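Local coordinates for protein escJ (Escherichia coli, PDB 1YJ7) that probably forms part of the membrane-anchored platform on which the type III secretion system of enteropathogenic Escherichia coli is assembled, at residues Q16-A19 and L20-N24; S41-A44 and A45-V48; D153-L156 and E157-S160. The protein carries 3 engineered substitutions. One frame throughout, in Å; residues are numbered along the deposited sequence. Where two conformers were deposited one is given.

Interaction 1 (Q16-A19 and L20-N24)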
loop_
_atom_site.group_PDB
_atom_site.type_symbol
_atom_site.label_atom_id
_atom_site.label_comp_id
_atom_site.label_asym_id
_atom_site.label_seq_id
_atom_site.Cartn_x
_atom_site.Cartn_y
_atom_site.Cartn_z
ATOM N N GLN D 16 -10.175 23.737 15.962
ATOM C CA GLN D 16 -9.160 22.974 16.690
ATOM C C GLN D 16 -7.788 23.122 16.047
ATOM O O GLN D 16 -6.791 23.345 16.751
ATOM C CB GLN D 16 -9.573 21.510 16.845
ATOM C CG GLN D 16 -10.794 21.391 17.765
ATOM C CD GLN D 16 -11.233 19.968 17.992
ATOM O OE1 GLN D 16 -11.031 19.110 17.137
ATOM N NE2 GLN D 16 -11.853 19.717 19.152
ATOM N N MET D 17 -7.726 23.029 14.727
ATOM C CA MET D 17 -6.450 23.166 14.021
ATOM C C MET D 17 -5.918 24.588 14.147
ATOM O O MET D 17 -4.742 24.796 14.403
ATOM C CB MET D 17 -6.589 22.751 12.552
ATOM C CG MET D 17 -6.771 21.276 12.378
ATOM S SD MET D 17 -6.699 20.777 10.595
ATOM C CE MET D 17 -8.150 20.443 10.431
ATOM N N GLN D 18 -6.807 25.567 14.010
ATOM C CA GLN D 18 -6.421 26.965 14.076
ATOM C C GLN D 18 -5.901 27.308 15.461
ATOM O O GLN D 18 -4.832 27.883 15.589
ATOM C CB GLN D 18 -7.631 27.846 13.706
ATOM C CG GLN D 18 -7.366 29.336 13.756
ATOM C CD GLN D 18 -8.598 30.172 13.499
ATOM O OE1 GLN D 18 -8.532 31.418 13.489
ATOM N NE2 GLN D 18 -9.717 29.525 13.335
ATOM N N ALA D 19 -6.651 26.950 16.509
ATOM C CA ALA D 19 -6.200 27.190 17.875
ATOM C C ALA D 19 -4.856 26.520 18.181
ATOM O O ALA D 19 -3.984 27.103 18.826
ATOM C CB ALA D 19 -7.265 26.734 18.880
ATOM N N LEU D 20 -4.687 25.285 17.712
ATOM C CA LEU D 20 -3.453 24.562 17.930
ATOM C C LEU D 20 -2.281 25.319 17.298
ATOM O O LEU D 20 -1.227 25.491 17.923
ATOM C CB LEU D 20 -3.565 23.140 17.363
ATOM C CG LEU D 20 -2.295 22.292 17.289
ATOM C CD1 LEU D 20 -1.698 22.070 18.695
ATOM C CD2 LEU D 20 -2.637 20.991 16.619
ATOM N N LEU D 21 -2.466 25.767 16.060
ATOM C CA LEU D 21 -1.406 26.466 15.333
ATOM C C LEU D 21 -1.100 27.820 15.974
ATOM O O LEU D 21 0.068 28.161 16.183
ATOM C CB LEU D 21 -1.751 26.615 13.854
ATOM C CG LEU D 21 -1.729 25.287 13.080
ATOM C CD1 LEU D 21 -2.258 25.501 11.696
ATOM C CD2 LEU D 21 -0.337 24.686 13.036
ATOM N N LEU D 22 -2.145 28.566 16.332
ATOM C CA LEU D 22 -1.965 29.881 16.965
ATOM C C LEU D 22 -1.236 29.770 18.297
ATOM O O LEU D 22 -0.402 30.626 18.630
ATOM C CB LEU D 22 -3.310 30.579 17.153
ATOM C CG LEU D 22 -3.978 31.121 15.904
ATOM C CD1 LEU D 22 -5.369 31.624 16.241
ATOM C CD2 LEU D 22 -3.153 32.229 15.246
ATOM N N SER D 23 -1.489 28.692 19.031
ATOM C CA SER D 23 -0.865 28.494 20.332
ATOM C C SER D 23 0.627 28.153 20.205
ATOM O O SER D 23 1.370 28.252 21.173
ATOM C CB SER D 23 -1.603 27.430 21.134
ATOM O OG SER D 23 -1.332 26.140 20.634
ATOM N N ASN D 24 1.040 27.753 19.003
ATOM C CA ASN D 24 2.440 27.504 18.666
ATOM C C ASN D 24 3.059 28.643 17.879
ATOM O O ASN D 24 4.117 28.482 17.250
ATOM C CB ASN D 24 2.552 26.205 17.860
ATOM C CG ASN D 24 2.438 24.988 18.724
ATOM O OD1 ASN D 24 3.415 24.564 19.331
ATOM N ND2 ASN D 24 1.239 24.425 18.821
#
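Gln-18 and Leu-22, one helical turn apart, lie side by side and point the same way, CG of Gln-18 meeting CD1 of Leu-22 at 3.9 Å. Gln-18 extends with CG anti to its own backbone N (chi1 179°), while CG of Leu-22 is anti to the carbonyl carbon, which brings it close to the carbonyl oxygen of Gln-18. Leu-21 does likewise one residue earlier, its CG 3.3 Å from Met-17 O. Four successive i+4 backbone bonds hold the helix, given by the N atoms of Leu-20, Leu-21, Leu-22 and Ser-23; that from Leu-22 N to Gln-18 O is the straightest, 2.9 Å long with an N-H...O angle of 168°. At the end of the helix the carbonyl oxygen of Leu-20 is gripped by two side chains that come from opposite faces of its plane: Ser-23 OG at 2.8 Å, and Asn-24 ND2, also 2.8 Å away, with Leu-20 O lying nearly in the plane of the Asn-24 amide. The backbone N of Asn-24 adds only a weak bond to it. Further out, Met-17 and Leu-21 are buried against Leu-54 and Ala-50 of helix 47-56, with Leu-40 and Val-28 of the sheet also touching them, whereas Gln-16, Ala-19 and Leu-22 are exposed. This is the first helix of a beta-alpha-beta-beta-alpha domain, consistent with the ring-building motif of the YscJ/FliF family.

Interaction 2 (S41-A44 and A45-V48). Engineered in segment 41-44: Ala-43 (natural residue Glu), Ala-44 (natural residue Lys). Engineered in segment 45-48: Ala-45 (natural residue Glu).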
loop_
_atom_site.group_PDB
_atom_site.type_symbol
_atom_site.label_atom_id
_atom_site.label_comp_id
_atom_site.label_asym_id
_atom_site.label_seq_id
_atom_site.Cartn_x
_atom_site.Cartn_y
_atom_site.Cartn_z
ATOM N N SER D 41 -5.016 28.552 5.956
ATOM C CA SER D 41 -3.771 28.838 5.242
ATOM C C SER D 41 -2.733 29.402 6.189
ATOM O O SER D 41 -3.050 29.890 7.264
ATOM C CB SER D 41 -4.012 29.842 4.099
ATOM O OG SER D 41 -5.148 29.485 3.341
ATOM N N VAL D 42 -1.468 29.324 5.804
ATOM C CA VAL D 42 -0.380 29.822 6.627
ATOM C C VAL D 42 0.633 30.506 5.731
ATOM O O VAL D 42 0.666 30.255 4.530
ATOM C CB VAL D 42 0.338 28.681 7.392
ATOM C CG1 VAL D 42 -0.576 28.095 8.445
ATOM C CG2 VAL D 42 0.829 27.592 6.394
ATOM N N ALA D 43 1.459 31.361 6.320
ATOM C CA ALA D 43 2.614 31.933 5.622
ATOM C C ALA D 43 3.501 30.806 5.128
ATOM O O ALA D 43 3.680 29.811 5.839
ATOM C CB ALA D 43 3.398 32.838 6.562
ATOM N N ALA D 44 4.060 30.951 3.920
ATOM C CA ALA D 44 4.922 29.921 3.348
ATOM C C ALA D 44 6.076 29.539 4.264
ATOM O O ALA D 44 6.474 28.383 4.313
ATOM C CB ALA D 44 5.472 30.367 1.964
ATOM N N ALA D 45 6.612 30.512 4.992
ATOM C CA ALA D 45 7.768 30.291 5.854
ATOM C C ALA D 45 7.402 29.436 7.071
ATOM O O ALA D 45 8.275 28.873 7.730
ATOM C CB ALA D 45 8.356 31.626 6.296
ATOM N N ASP D 46 6.105 29.348 7.363
ATOM C CA ASP D 46 5.594 28.517 8.453
ATOM C C ASP D 46 4.971 27.190 7.982
ATOM O O ASP D 46 4.504 26.405 8.805
ATOM C CB ASP D 46 4.500 29.281 9.214
ATOM C CG ASP D 46 5.041 30.440 10.041
ATOM O OD1 ASP D 46 6.223 30.426 10.455
ATOM O OD2 ASP D 46 4.315 31.408 10.352
ATOM N N PHE D 47 4.928 26.943 6.680
ATOM C CA PHE D 47 4.246 25.749 6.168
ATOM C C PHE D 47 4.774 24.438 6.739
ATOM O O PHE D 47 3.988 23.584 7.190
ATOM C CB PHE D 47 4.306 25.700 4.633
ATOM C CG PHE D 47 3.560 24.544 4.056
ATOM C CD1 PHE D 47 2.197 24.593 3.895
ATOM C CD2 PHE D 47 4.222 23.370 3.738
ATOM C CE1 PHE D 47 1.495 23.510 3.360
ATOM C CE2 PHE D 47 3.542 22.301 3.225
ATOM C CZ PHE D 47 2.179 22.363 3.036
ATOM N N VAL D 48 6.092 24.243 6.712
ATOM C CA VAL D 48 6.651 22.975 7.196
ATOM C C VAL D 48 6.358 22.780 8.679
ATOM O O VAL D 48 5.948 21.708 9.095
ATOM C CB VAL D 48 8.169 22.862 6.926
ATOM C CG1 VAL D 48 8.761 21.645 7.622
ATOM C CG2 VAL D 48 8.417 22.803 5.422
HETATM O O HOH W 1 7.878 26.322 5.486
#
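The ring of Phe-47 meets a methyl of Val-42, which approaches obliquely: CG2 of Val-42 is 4.1 Å from CD1 of Phe-47 and 3.9 Å from Phe-47 CA, and the two side chains cross at about a right angle. The ring is sent away from the turn because its CG is anti to the backbone N (chi1 -177°); beyond the turn it packs on Glu-3 and Leu-5 of strand 3-9 and on Gln-18 of the second subunit. The other flat group, the carboxylate of Asp-46, lies near the methyl of Ala-43, whose CB is 4.2 Å from OD2 of Asp-46, while OD1 makes a salt bridge to Arg-49 further along. Ala-43, Ala-44 and Ala-45 are engineered, standing where the natural chain has Glu, Lys and Glu.

Between these groups the chain leaves strand 38-42 and turns into helix 47-56 through two overlapping turns, each closed by an i+3 bond. Asp-46 N donates to Ala-43 O at 2.9 Å, and Phe-47 N to Ala-44 O at 3.2 Å. Both donors sit above the carbonyl planes, the second 72° out. One residue later a water spans the gap that an i+4 bond would close, giving a hydrogen bond to Ala-44 O at 2.8 Å and accepting one from Val-48 N at 3.0 Å.

Val-42 and Phe-47 provide a buried apolar join between strand and helix, whereas Ala-44 O is shared between a backbone N-H and a water. The negative charge of Asp-46, close to the start of the helix, would probably be favoured both by that end of the helix dipole and by the nearby arginine.

Interaction 3 (D153-L156 and E157-S160)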
loop_
_atom_site.group_PDB
_atom_site.type_symbol
_atom_site.label_atom_id
_atom_site.label_comp_id
_atom_site.label_asym_id
_atom_site.label_seq_id
_atom_site.Cartn_x
_atom_site.Cartn_y
_atom_site.Cartn_z
ATOM N N ASP D 153 -24.581 -10.543 30.087
ATOM C CA ASP D 153 -23.614 -11.575 30.475
ATOM C C ASP D 153 -22.175 -11.068 30.477
ATOM O O ASP D 153 -21.299 -11.660 29.832
ATOM C CB ASP D 153 -23.779 -12.785 29.532
ATOM C CG ASP D 153 -23.026 -14.040 30.009
ATOM O OD1 ASP D 153 -22.649 -14.852 29.129
ATOM O OD2 ASP D 153 -22.780 -14.319 31.208
ATOM N N LEU D 154 -21.949 -9.958 31.182
ATOM C CA LEU D 154 -20.656 -9.302 31.249
ATOM C C LEU D 154 -20.176 -9.271 32.697
ATOM O O LEU D 154 -20.904 -8.850 33.603
ATOM C CB LEU D 154 -20.769 -7.878 30.644
ATOM C CG LEU D 154 -19.526 -7.026 30.480
ATOM C CD1 LEU D 154 -18.493 -7.726 29.600
ATOM C CD2 LEU D 154 -19.891 -5.673 29.874
ATOM N N LYS D 155 -18.961 -9.755 32.929
ATOM C CA LYS D 155 -18.332 -9.699 34.233
ATOM C C LYS D 155 -17.292 -8.583 34.288
ATOM O O LYS D 155 -16.670 -8.259 33.274
ATOM C CB LYS D 155 -17.635 -11.026 34.552
ATOM C CG LYS D 155 -18.567 -12.237 34.612
ATOM C CD LYS D 155 -17.738 -13.525 34.662
ATOM C CE LYS D 155 -18.584 -14.747 35.020
ATOM N NZ LYS D 155 -17.750 -15.811 35.658
ATOM N N LEU D 156 -17.088 -8.056 35.488
ATOM C CA LEU D 156 -16.101 -7.002 35.774
ATOM C C LEU D 156 -14.703 -7.316 35.262
ATOM O O LEU D 156 -14.020 -6.444 34.728
ATOM C CB LEU D 156 -16.011 -6.782 37.293
ATOM C CG LEU D 156 -16.479 -5.495 37.969
ATOM C CD1 LEU D 156 -17.499 -4.700 37.165
ATOM C CD2 LEU D 156 -16.983 -5.781 39.369
ATOM N N GLU D 157 -14.268 -8.567 35.447
ATOM C CA GLU D 157 -12.926 -8.979 35.062
ATOM C C GLU D 157 -12.700 -8.905 33.543
ATOM O O GLU D 157 -11.553 -8.884 33.100
ATOM C CB GLU D 157 -12.617 -10.405 35.576
ATOM C CG GLU D 157 -13.363 -11.503 34.826
ATOM C CD GLU D 157 -13.499 -12.803 35.625
ATOM O OE1 GLU D 157 -12.603 -13.669 35.510
ATOM O OE2 GLU D 157 -14.503 -12.961 36.360
ATOM N N ASN D 158 -13.779 -8.858 32.757
ATOM C CA ASN D 158 -13.689 -8.805 31.308
ATOM C C ASN D 158 -14.079 -7.423 30.740
ATOM O O ASN D 158 -14.490 -7.325 29.596
ATOM C CB ASN D 158 -14.550 -9.899 30.674
ATOM C CG ASN D 158 -14.150 -11.303 31.151
ATOM O OD1 ASN D 158 -15.001 -12.120 31.520
ATOM N ND2 ASN D 158 -12.856 -11.553 31.183
ATOM N N ILE D 159 -13.937 -6.384 31.552
ATOM C CA ILE D 159 -14.094 -5.002 31.087
ATOM C C ILE D 159 -12.768 -4.282 31.287
ATOM O O ILE D 159 -12.260 -4.207 32.402
ATOM C CB ILE D 159 -15.229 -4.264 31.849
ATOM C CG1 ILE D 159 -16.555 -5.017 31.717
ATOM C CG2 ILE D 159 -15.382 -2.832 31.315
ATOM C CD1 ILE D 159 -17.619 -4.540 32.682
ATOM N N SER D 160 -12.210 -3.747 30.208
ATOM C CA SER D 160 -10.998 -2.973 30.283
ATOM C C SER D 160 -11.412 -1.514 30.217
ATOM O O SER D 160 -12.099 -1.130 29.270
ATOM C CB SER D 160 -10.066 -3.334 29.124
ATOM O OG SER D 160 -8.764 -2.853 29.383
HETATM O O HOH W 2 -17.804 -11.562 31.008
HETATM O O HOH W 3 -11.928 -5.196 35.500
#
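Leu-154 packs on Ile-159 where the chain, having crossed over through helix 140-150 in a beta-alpha-beta unit, doubles through two overlapping turns, each closed by an i+3 bond, and enters strand 159-165, the parallel neighbour of strand 123-130. The leucine has CG anti to its backbone N (chi1 -175°), which carries its branches to the isoleucine: CD2 of Leu-154 lies 3.8 Å from CD1 of Ile-159, and the two side chains cross at about a right angle. Both are buried, Leu-154 reaching Val-147 and Ala-124 and Ile-159 reaching Lys-148, so the apolar pair packs between helix 140-150 and the sheet.

Next comes Lys-155, whose carbonyl accepts the first turn bond from Asn-158 N at 3.0 Å, the donor standing well above the carbonyl plane. The backbone N of Lys-155 is linked to the side chain of Asn-158 through a water that accepts from Lys-155 N and lies 2.9 Å from OD1 of Asn-158, to which it may donate. On the exposed side, the extended lysine runs alongside Glu-157 in the same direction. The contact is made by the aliphatic part, with CD of Lys-155 3.7 Å from OE2 of Glu-157; NZ of Lys-155 remains 4.4 Å from that oxygen, too far apart for a salt bridge, so any attraction between the charges is probably modest.

Leu-156, though exposed, touches Asn-145 and Lys-148 of helix 140-150, and its CD1 only grazes the isoleucine, at 4.5 Å from CD1 of Ile-159. Its carbonyl accepts the second turn bond from Ile-159 N at 3.2 Å, with the donor 61° out of the plane, and it takes a second hydrogen bond from a water that also donates to the carbonyl oxygen of Ile-159, 3.3 Å away from that water.

From the N terminus, interaction 1 comes first and closes only helical turns, up to the end of helix 11-23. Interaction 2 begins at the end of strand 38-42, after strand 28-32, and closes the short turn into helix 47-56, against which helix 11-23 also packs; the two contact centres are 13 Å apart, their nearest atoms about 4 Å. Interaction 3, on the opposite side of the chain's centre and about 40 Å from interaction 1 between centres, closes the turns leading from the loop after helix 140-150 into strand 159-165. All three run in series, none nesting or crossing. The first two belong to the antiparallel-sheet region, the third to the mixed-sheet region.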